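Side-chain contacts in ApRick protease (Rickettsia conorii, PDB 5C9F), which probably cleaves peptide bonds as a retropepsin-like aspartic endopeptidase, this chain being the protease domain of a longer, probably membrane-anchored protein: residues S82-I85 against G86-K90; E48-K52 against L53-L57; L106-S109 against L110-F114. All coordinates share one frame; numbering follows the deposited sequence.

Interaction 1: S82-I85 against G86-K90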
loop_
_atom_site.group_PDB
_atom_site.type_symbol
_atom_site.label_atom_id
_atom_site.label_comp_id
_atom_site.label_asym_id
_atom_site.label_seq_id
_atom_site.Cartn_x
_atom_site.Cartn_y
_atom_site.Cartn_z
ATOM N N SER A 82 -22.430 -5.219 -8.853
ATOM C CA SER A 82 -21.378 -4.369 -8.324
ATOM C C SER A 82 -21.720 -3.811 -6.940
ATOM O O SER A 82 -22.833 -3.343 -6.708
ATOM C CB SER A 82 -21.122 -3.210 -9.297
ATOM O OG SER A 82 -20.422 -2.145 -8.669
ATOM N N VAL A 83 -20.802 -4.002 -6.014
ATOM C CA VAL A 83 -20.898 -3.487 -4.643
ATOM C C VAL A 83 -19.593 -2.752 -4.361
ATOM O O VAL A 83 -18.528 -3.377 -4.325
ATOM C CB VAL A 83 -21.061 -4.592 -3.576
ATOM C CG1 VAL A 83 -21.118 -3.986 -2.163
ATOM C CG2 VAL A 83 -22.333 -5.433 -3.769
ATOM N N VAL A 84 -19.679 -1.433 -4.193
ATOM C CA VAL A 84 -18.517 -0.617 -3.948
ATOM C C VAL A 84 -18.566 -0.166 -2.485
ATOM O O VAL A 84 -19.498 0.565 -2.075
ATOM C CB VAL A 84 -18.467 0.599 -4.892
ATOM C CG1 VAL A 84 -17.223 1.453 -4.609
ATOM C CG2 VAL A 84 -18.508 0.136 -6.342
ATOM N N ILE A 85 -17.553 -0.585 -1.755
ATOM C CA ILE A 85 -17.252 -0.091 -0.403
ATOM C C ILE A 85 -15.705 0.091 -0.385
ATOM O O ILE A 85 -14.963 -0.849 -0.088
ATOM C CB ILE A 85 -17.589 -1.133 0.677
ATOM C CG1 ILE A 85 -19.099 -1.477 0.638
ATOM C CG2 ILE A 85 -17.239 -0.565 2.057
ATOM C CD1 ILE A 85 -19.453 -2.682 1.450
ATOM N N GLY A 86 -15.234 1.270 -0.745
ATOM C CA GLY A 86 -13.811 1.489 -0.993
ATOM C C GLY A 86 -13.421 0.882 -2.326
ATOM O O GLY A 86 -13.222 1.593 -3.312
ATOM N N LYS A 87 -13.324 -0.433 -2.382
ATOM C CA LYS A 87 -13.115 -1.059 -3.686
ATOM C C LYS A 87 -14.403 -1.660 -4.198
ATOM O O LYS A 87 -15.380 -1.850 -3.438
ATOM C CB LYS A 87 -12.051 -2.127 -3.622
ATOM C CG LYS A 87 -12.358 -3.318 -2.763
ATOM C CD LYS A 87 -11.248 -4.356 -2.882
ATOM C CE LYS A 87 -11.454 -5.294 -4.044
ATOM N NZ LYS A 87 -10.181 -6.031 -4.292
ATOM N N GLU A 88 -14.365 -2.002 -5.489
ATOM C CA GLU A 88 -15.498 -2.580 -6.167
ATOM C C GLU A 88 -15.437 -4.078 -6.051
ATOM O O GLU A 88 -14.469 -4.674 -6.423
ATOM C CB GLU A 88 -15.512 -2.192 -7.614
ATOM C CG GLU A 88 -16.756 -2.743 -8.279
ATOM C CD GLU A 88 -16.945 -2.242 -9.691
ATOM O OE1 GLU A 88 -16.024 -1.638 -10.259
ATOM O OE2 GLU A 88 -18.035 -2.445 -10.230
ATOM N N PHE A 89 -16.494 -4.691 -5.524
ATOM C CA PHE A 89 -16.615 -6.131 -5.512
ATOM C C PHE A 89 -17.665 -6.516 -6.542
ATOM O O PHE A 89 -18.647 -5.796 -6.751
ATOM C CB PHE A 89 -17.011 -6.599 -4.115
ATOM C CG PHE A 89 -16.010 -6.259 -3.031
ATOM C CD1 PHE A 89 -16.117 -5.064 -2.270
ATOM C CD2 PHE A 89 -15.023 -7.159 -2.706
ATOM C CE1 PHE A 89 -15.224 -4.790 -1.247
ATOM C CE2 PHE A 89 -14.140 -6.891 -1.679
ATOM C CZ PHE A 89 -14.234 -5.723 -0.945
ATOM N N LYS A 90 -17.458 -7.654 -7.208
ATOM C CA LYS A 90 -18.292 -8.063 -8.315
ATOM C C LYS A 90 -19.040 -9.341 -8.006
ATOM O O LYS A 90 -18.527 -10.213 -7.328
ATOM C CB LYS A 90 -17.462 -8.242 -9.588
ATOM C CG LYS A 90 -16.655 -7.014 -10.014
ATOM C CD LYS A 90 -17.512 -5.817 -10.420
ATOM C CE LYS A 90 -18.429 -6.087 -11.609
ATOM N NZ LYS A 90 -17.679 -6.417 -12.852
#
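The phenyl ring of Phe89 receives Val83 O at its edge, in the ring plane, with CD1 3.6 Å from that oxygen. One face is crossed near its rim by the aliphatic part of Lys87, whose CE lies 3.9 Å above the ring plane before NZ continues to a weak hydrogen bond with Ala129 O on strand 123-131. A long lysine suits this place because its methylenes can lie against an aromatic face while its charged end finds a polar partner.

These residues belong to a tight beta hairpin joining strand 71-84 to strand 88-97. Val83 and Phe89 form an antiparallel hydrogen-bonded pair, with Phe89 N to Val83 O at 2.7 Å and Val83 N to Phe89 O at 2.9 Å. Their apolar side chains share one side of the hairpin and pack on Leu110 of helix 108-111. The chain reverses at Gly86, whose phi of 75° and negative psi fit a classic gamma turn, a conformation that glycine adopts readily. The closing bond of that turn, Lys87 N to Ile85 O, is weak, whereas Ile85 N to Lys87 O (3.0 Å) is better aligned.

The other side carries Ser82, Val84 and Glu88. The extended glutamate chain passes Val84, its CG 3.9 Å from Val84 CG2, so that methylenes meet a methyl and the carboxylate reaches further along. Ser82 turns its hydroxyl away from its own backbone N (chi1 162°), and OG donates to Glu88 OE2 at 2.9 Å, meeting it from 35° above the carboxylate plane.

Interaction 2: E48-K52 against L53-L57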
loop_
_atom_site.group_PDB
_atom_site.type_symbol
_atom_site.label_atom_id
_atom_site.label_comp_id
_atom_site.label_asym_id
_atom_site.label_seq_id
_atom_site.Cartn_x
_atom_site.Cartn_y
_atom_site.Cartn_z
ATOM N N GLU A 48 -37.678 -3.210 0.180
ATOM C CA GLU A 48 -37.588 -1.851 -0.377
ATOM C C GLU A 48 -36.230 -1.582 -1.095
ATOM O O GLU A 48 -36.199 -0.972 -2.165
ATOM C CB GLU A 48 -37.850 -0.829 0.713
ATOM C CG GLU A 48 -37.592 0.611 0.316
ATOM C CD GLU A 48 -37.818 1.609 1.476
ATOM O OE1 GLU A 48 -36.927 2.438 1.743
ATOM O OE2 GLU A 48 -38.896 1.592 2.127
ATOM N N ASP A 49 -35.107 -1.982 -0.502
ATOM C CA ASP A 49 -33.789 -1.852 -1.192
ATOM C C ASP A 49 -33.737 -2.686 -2.482
ATOM O O ASP A 49 -33.201 -2.224 -3.490
ATOM C CB ASP A 49 -32.640 -2.248 -0.289
ATOM C CG ASP A 49 -32.367 -1.214 0.807
ATOM O OD1 ASP A 49 -32.742 -0.037 0.607
ATOM O OD2 ASP A 49 -31.743 -1.576 1.837
ATOM N N ALA A 50 -34.311 -3.895 -2.464
ATOM C CA ALA A 50 -34.349 -4.701 -3.676
ATOM C C ALA A 50 -35.102 -3.965 -4.772
ATOM O O ALA A 50 -34.641 -3.909 -5.929
ATOM C CB ALA A 50 -35.031 -6.045 -3.430
ATOM N N GLN A 51 -36.222 -3.332 -4.399
ATOM C CA GLN A 51 -36.995 -2.551 -5.379
ATOM C C GLN A 51 -36.233 -1.291 -5.853
ATOM O O GLN A 51 -36.223 -1.012 -7.042
ATOM C CB GLN A 51 -38.336 -2.155 -4.782
ATOM C CG GLN A 51 -39.226 -3.338 -4.612
ATOM C CD GLN A 51 -40.495 -3.013 -3.882
ATOM O OE1 GLN A 51 -40.469 -2.460 -2.807
ATOM N NE2 GLN A 51 -41.610 -3.259 -4.526
ATOM N N LYS A 52 -35.547 -0.591 -4.968
ATOM C CA LYS A 52 -34.614 0.486 -5.406
ATOM C C LYS A 52 -33.584 0.026 -6.434
ATOM O O LYS A 52 -33.196 0.800 -7.294
ATOM C CB LYS A 52 -33.761 1.027 -4.283
ATOM C CG LYS A 52 -34.496 1.818 -3.227
ATOM C CD LYS A 52 -33.411 2.359 -2.238
ATOM C CE LYS A 52 -32.869 3.686 -2.744
ATOM N NZ LYS A 52 -31.523 3.952 -2.184
ATOM N N LEU A 53 -33.156 -1.237 -6.322
ATOM C CA LEU A 53 -32.158 -1.769 -7.220
ATOM C C LEU A 53 -32.800 -2.367 -8.482
ATOM O O LEU A 53 -32.101 -2.926 -9.339
ATOM C CB LEU A 53 -31.318 -2.833 -6.512
ATOM C CG LEU A 53 -30.438 -2.250 -5.401
ATOM C CD1 LEU A 53 -29.728 -3.358 -4.668
ATOM C CD2 LEU A 53 -29.421 -1.214 -5.891
ATOM N N GLY A 54 -34.104 -2.213 -8.624
ATOM C CA GLY A 54 -34.811 -2.610 -9.866
ATOM C C GLY A 54 -35.221 -4.068 -9.880
ATOM O O GLY A 54 -35.614 -4.555 -10.913
ATOM N N PHE A 55 -35.134 -4.769 -8.749
ATOM C CA PHE A 55 -35.631 -6.129 -8.695
ATOM C C PHE A 55 -37.171 -6.127 -8.691
ATOM O O PHE A 55 -37.796 -5.284 -8.083
ATOM C CB PHE A 55 -35.093 -6.850 -7.492
ATOM C CG PHE A 55 -33.662 -7.227 -7.617
ATOM C CD1 PHE A 55 -33.290 -8.296 -8.413
ATOM C CD2 PHE A 55 -32.684 -6.479 -7.033
ATOM C CE1 PHE A 55 -31.967 -8.652 -8.558
ATOM C CE2 PHE A 55 -31.351 -6.822 -7.167
ATOM C CZ PHE A 55 -30.979 -7.894 -7.957
ATOM N N ASP A 56 -37.761 -6.998 -9.494
ATOM C CA ASP A 56 -39.221 -7.149 -9.546
ATOM C C ASP A 56 -39.546 -8.257 -8.614
ATOM O O ASP A 56 -39.270 -9.440 -8.916
ATOM C CB ASP A 56 -39.681 -7.485 -10.972
ATOM C CG ASP A 56 -41.202 -7.664 -11.081
ATOM O OD1 ASP A 56 -41.883 -7.863 -10.050
ATOM O OD2 ASP A 56 -41.698 -7.609 -12.222
ATOM N N LEU A 57 -40.127 -7.901 -7.473
ATOM C CA LEU A 57 -40.268 -8.882 -6.384
ATOM C C LEU A 57 -41.215 -10.011 -6.805
ATOM O O LEU A 57 -41.048 -11.118 -6.346
ATOM C CB LEU A 57 -40.824 -8.237 -5.119
ATOM C CG LEU A 57 -39.889 -7.575 -4.106
ATOM C CD1 LEU A 57 -38.464 -7.363 -4.576
ATOM C CD2 LEU A 57 -40.543 -6.293 -3.634
HETATM O O HOH W 1 -41.909 -5.551 -6.943
#
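Leu57 folds back against the end of helix 47-52 and meets two side chains there. Its CD2 methyl lies over one face of the Gln51 amide, 3.3 Å from CD, while CD1 rests 3.9 Å from Ala50 CB; Gln51 and Leu57 run at about a right angle to each other. Gln51 has its CG anti to its own carbonyl carbon (chi1 -69°) and is extended beyond, which carries its methylene and amide across the end of the leucine. A water accepts from Leu57 N and, weakly, from Gln51 NE2, a loose bridge between the amide and the returning chain. Glutamine fits such a surface position, its stem serving as a hydrophobic partner and its amide facing water.

Ala50 also meets Phe55, whose CB sits 4.1 Å from Ala50 CB and whose ring takes Ala50 O at the edge, in plane, 3.4 Å from CD2. The small alanine lets both Phe55 and Leu57 come close to the helix. Farther out, Phe55 touches Ile78 and Leu53 touches Leu80, both on strand 71-84, while Asp49 OD2 is hydrogen-bonded to Ser104 OG.

The backbone holds these side chains in place. Leu53 N still donates to Asp49 O in the helical manner, but the next two amides reach back differently: Phe55 N to Ala50 O at 3.0 Å, and Gly54 N to Gln51 O at 2.9 Å, the latter arriving from 64° out of the carbonyl plane. Gly54 has the positive phi (86°) that glycine tolerates best. Accompanied by the apolar contact of Ala50 with Phe55, these two bonds and Gly54 at C-prime make a Schellman motif, a classic helix C-terminus.

Interaction 3: L106-S109 against L110-F114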
loop_
_atom_site.group_PDB
_atom_site.type_symbol
_atom_site.label_atom_id
_atom_site.label_comp_id
_atom_site.label_asym_id
_atom_site.label_seq_id
_atom_site.Cartn_x
_atom_site.Cartn_y
_atom_site.Cartn_z
ATOM N N LEU A 106 -25.139 -6.562 5.748
ATOM C CA LEU A 106 -23.914 -6.971 5.130
ATOM C C LEU A 106 -23.298 -7.999 6.049
ATOM O O LEU A 106 -23.067 -7.749 7.243
ATOM C CB LEU A 106 -23.010 -5.721 5.100
ATOM C CG LEU A 106 -21.878 -5.669 4.105
ATOM C CD1 LEU A 106 -21.349 -4.235 4.098
ATOM C CD2 LEU A 106 -20.807 -6.612 4.542
ATOM N N GLY A 107 -22.931 -9.127 5.483
ATOM C CA GLY A 107 -22.492 -10.274 6.300
ATOM C C GLY A 107 -21.059 -10.653 6.024
ATOM O O GLY A 107 -20.326 -9.915 5.331
ATOM N N MET A 108 -20.672 -11.797 6.574
ATOM C CA MET A 108 -19.289 -12.240 6.543
ATOM C C MET A 108 -18.834 -12.605 5.185
ATOM O O MET A 108 -17.624 -12.505 4.912
ATOM C CB MET A 108 -19.098 -13.463 7.482
ATOM C CG MET A 108 -19.198 -13.114 8.933
ATOM S SD MET A 108 -17.888 -11.923 9.359
ATOM C CE MET A 108 -16.424 -12.759 8.880
ATOM N N SER A 109 -19.731 -13.090 4.309
ATOM C CA SER A 109 -19.228 -13.470 2.953
ATOM C C SER A 109 -18.605 -12.277 2.200
ATOM O O SER A 109 -17.552 -12.412 1.605
ATOM C CB SER A 109 -20.294 -14.137 2.109
ATOM O OG SER A 109 -20.925 -15.139 2.904
ATOM N N LEU A 110 -19.189 -11.078 2.323
ATOM C CA LEU A 110 -18.561 -9.893 1.728
ATOM C C LEU A 110 -17.369 -9.402 2.617
ATOM O O LEU A 110 -16.285 -9.053 2.103
ATOM C CB LEU A 110 -19.565 -8.797 1.457
ATOM C CG LEU A 110 -19.064 -7.500 0.767
ATOM C CD1 LEU A 110 -18.377 -7.738 -0.560
ATOM C CD2 LEU A 110 -20.221 -6.548 0.538
ATOM N N LEU A 111 -17.570 -9.351 3.929
ATOM C CA LEU A 111 -16.577 -8.754 4.823
ATOM C C LEU A 111 -15.241 -9.501 4.799
ATOM O O LEU A 111 -14.192 -8.870 4.916
ATOM C CB LEU A 111 -17.085 -8.751 6.228
ATOM C CG LEU A 111 -18.172 -7.699 6.479
ATOM C CD1 LEU A 111 -18.788 -7.946 7.821
ATOM C CD2 LEU A 111 -17.640 -6.273 6.421
ATOM N N GLU A 112 -15.320 -10.832 4.608
ATOM C CA GLU A 112 -14.155 -11.685 4.503
ATOM C C GLU A 112 -13.332 -11.425 3.306
ATOM O O GLU A 112 -12.174 -11.817 3.267
ATOM C CB GLU A 112 -14.550 -13.188 4.444
ATOM C CG GLU A 112 -14.818 -13.733 5.802
ATOM C CD GLU A 112 -15.508 -15.111 5.785
ATOM O OE1 GLU A 112 -15.828 -15.651 4.682
ATOM O OE2 GLU A 112 -15.735 -15.654 6.901
ATOM N N ARG A 113 -13.887 -10.791 2.298
ATOM C CA ARG A 113 -13.121 -10.511 1.114
ATOM C C ARG A 113 -12.166 -9.327 1.263
ATOM O O ARG A 113 -11.248 -9.165 0.444
ATOM C CB ARG A 113 -14.062 -10.210 -0.041
ATOM C CG ARG A 113 -14.912 -11.371 -0.497
ATOM C CD ARG A 113 -15.969 -10.766 -1.381
ATOM N NE ARG A 113 -16.832 -11.768 -1.962
ATOM C CZ ARG A 113 -16.734 -12.197 -3.207
ATOM N NH1 ARG A 113 -15.789 -11.731 -4.015
ATOM N NH2 ARG A 113 -17.582 -13.113 -3.637
ATOM N N PHE A 114 -12.365 -8.486 2.276
ATOM C CA PHE A 114 -11.416 -7.376 2.510
ATOM C C PHE A 114 -10.051 -7.906 2.986
ATOM O O PHE A 114 -9.995 -8.823 3.829
ATOM C CB PHE A 114 -11.917 -6.436 3.571
ATOM C CG PHE A 114 -12.978 -5.479 3.067
ATOM C CD1 PHE A 114 -14.285 -5.868 3.046
ATOM C CD2 PHE A 114 -12.638 -4.259 2.545
ATOM C CE1 PHE A 114 -15.273 -4.990 2.608
ATOM C CE2 PHE A 114 -13.607 -3.394 2.049
ATOM C CZ PHE A 114 -14.923 -3.764 2.104
HETATM O O HOH W 2 -22.133 -10.655 3.056
#
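Leu106 and Leu111 cross obliquely and tightly, Leu106 CD2 lying 3.4 Å from Leu111 CG, closer than carbons usually pack. The same Leu106 branch reaches Leu110 CB at 4.0 Å, so one methyl sits against two consecutive leucines of the helical turn. Leu106 directs CG away from its own backbone N (chi1 -158°), which brings CD2 up to the leucines of the helix. Leucines suit this buried side, their branches packing between helix and strands.

On the outer side Met108 and Glu112, four residues apart, meet at about a right angle. The methionine chain is bent at chi2 and chi3 and brings CE within 3.6 Å of Glu112 CG, the terminal methyl resting against the glutamate stem and OE2. The glutamate itself leans over the Met108 carbonyl, its CG 3.2 Å from Met108 O. The extended stem of Arg113 passes Ser109 O, with CG 3.5 Å away, and the side chain also touches Phe89 and Ile92.

The backbone fixes these relations. Gly107 occupies the N-cap position; Leu111 N donates to its oxygen at 3.1 Å, and Glu112 N follows with 2.9 Å to Met108 O. A water accepts from both Gly107 N and Leu110 N, satisfying two amides at the start of the helix.

The short helix follows strand 104-106 after Gly107 alone, Leu106-Gly107 closing the hydrophobic-hydrophobic-Gly sequence that precedes it in retropepsins; the strand pairs in parallel with strand 30-36, which leads into the Asp-Thr-Gly loop. Leu110 points to Ile85, Phe89 and Ile92 of the neighbouring hairpin, while Leu111 touches Val36 of strand 30-36 and Leu126 of strand 123-131.

Interactions 1 and 3 share one hydrophobic region: their centres are 11 Å apart, and Phe89 CE1 comes 3.5 Å from Phe114 CZ in an edge-to-face ring pair, while Ile85 CD1 lies 3.6 Å from Leu106 CD1. The hairpin 82-90 therefore packs directly on the segment 106-114. Interaction 2 stands apart, its centre about 19 Å from interaction 1 and 22 Å from interaction 3, ending a separate helix at the surface. Interaction 3 is linked most directly to the probable active site: Leu106 makes backbone bonds to Met35 and Asp37, and Met108 touches Thr38, Asp37 and Thr38 opening the Asp-Thr-Gly sequence characteristic of aspartic proteases.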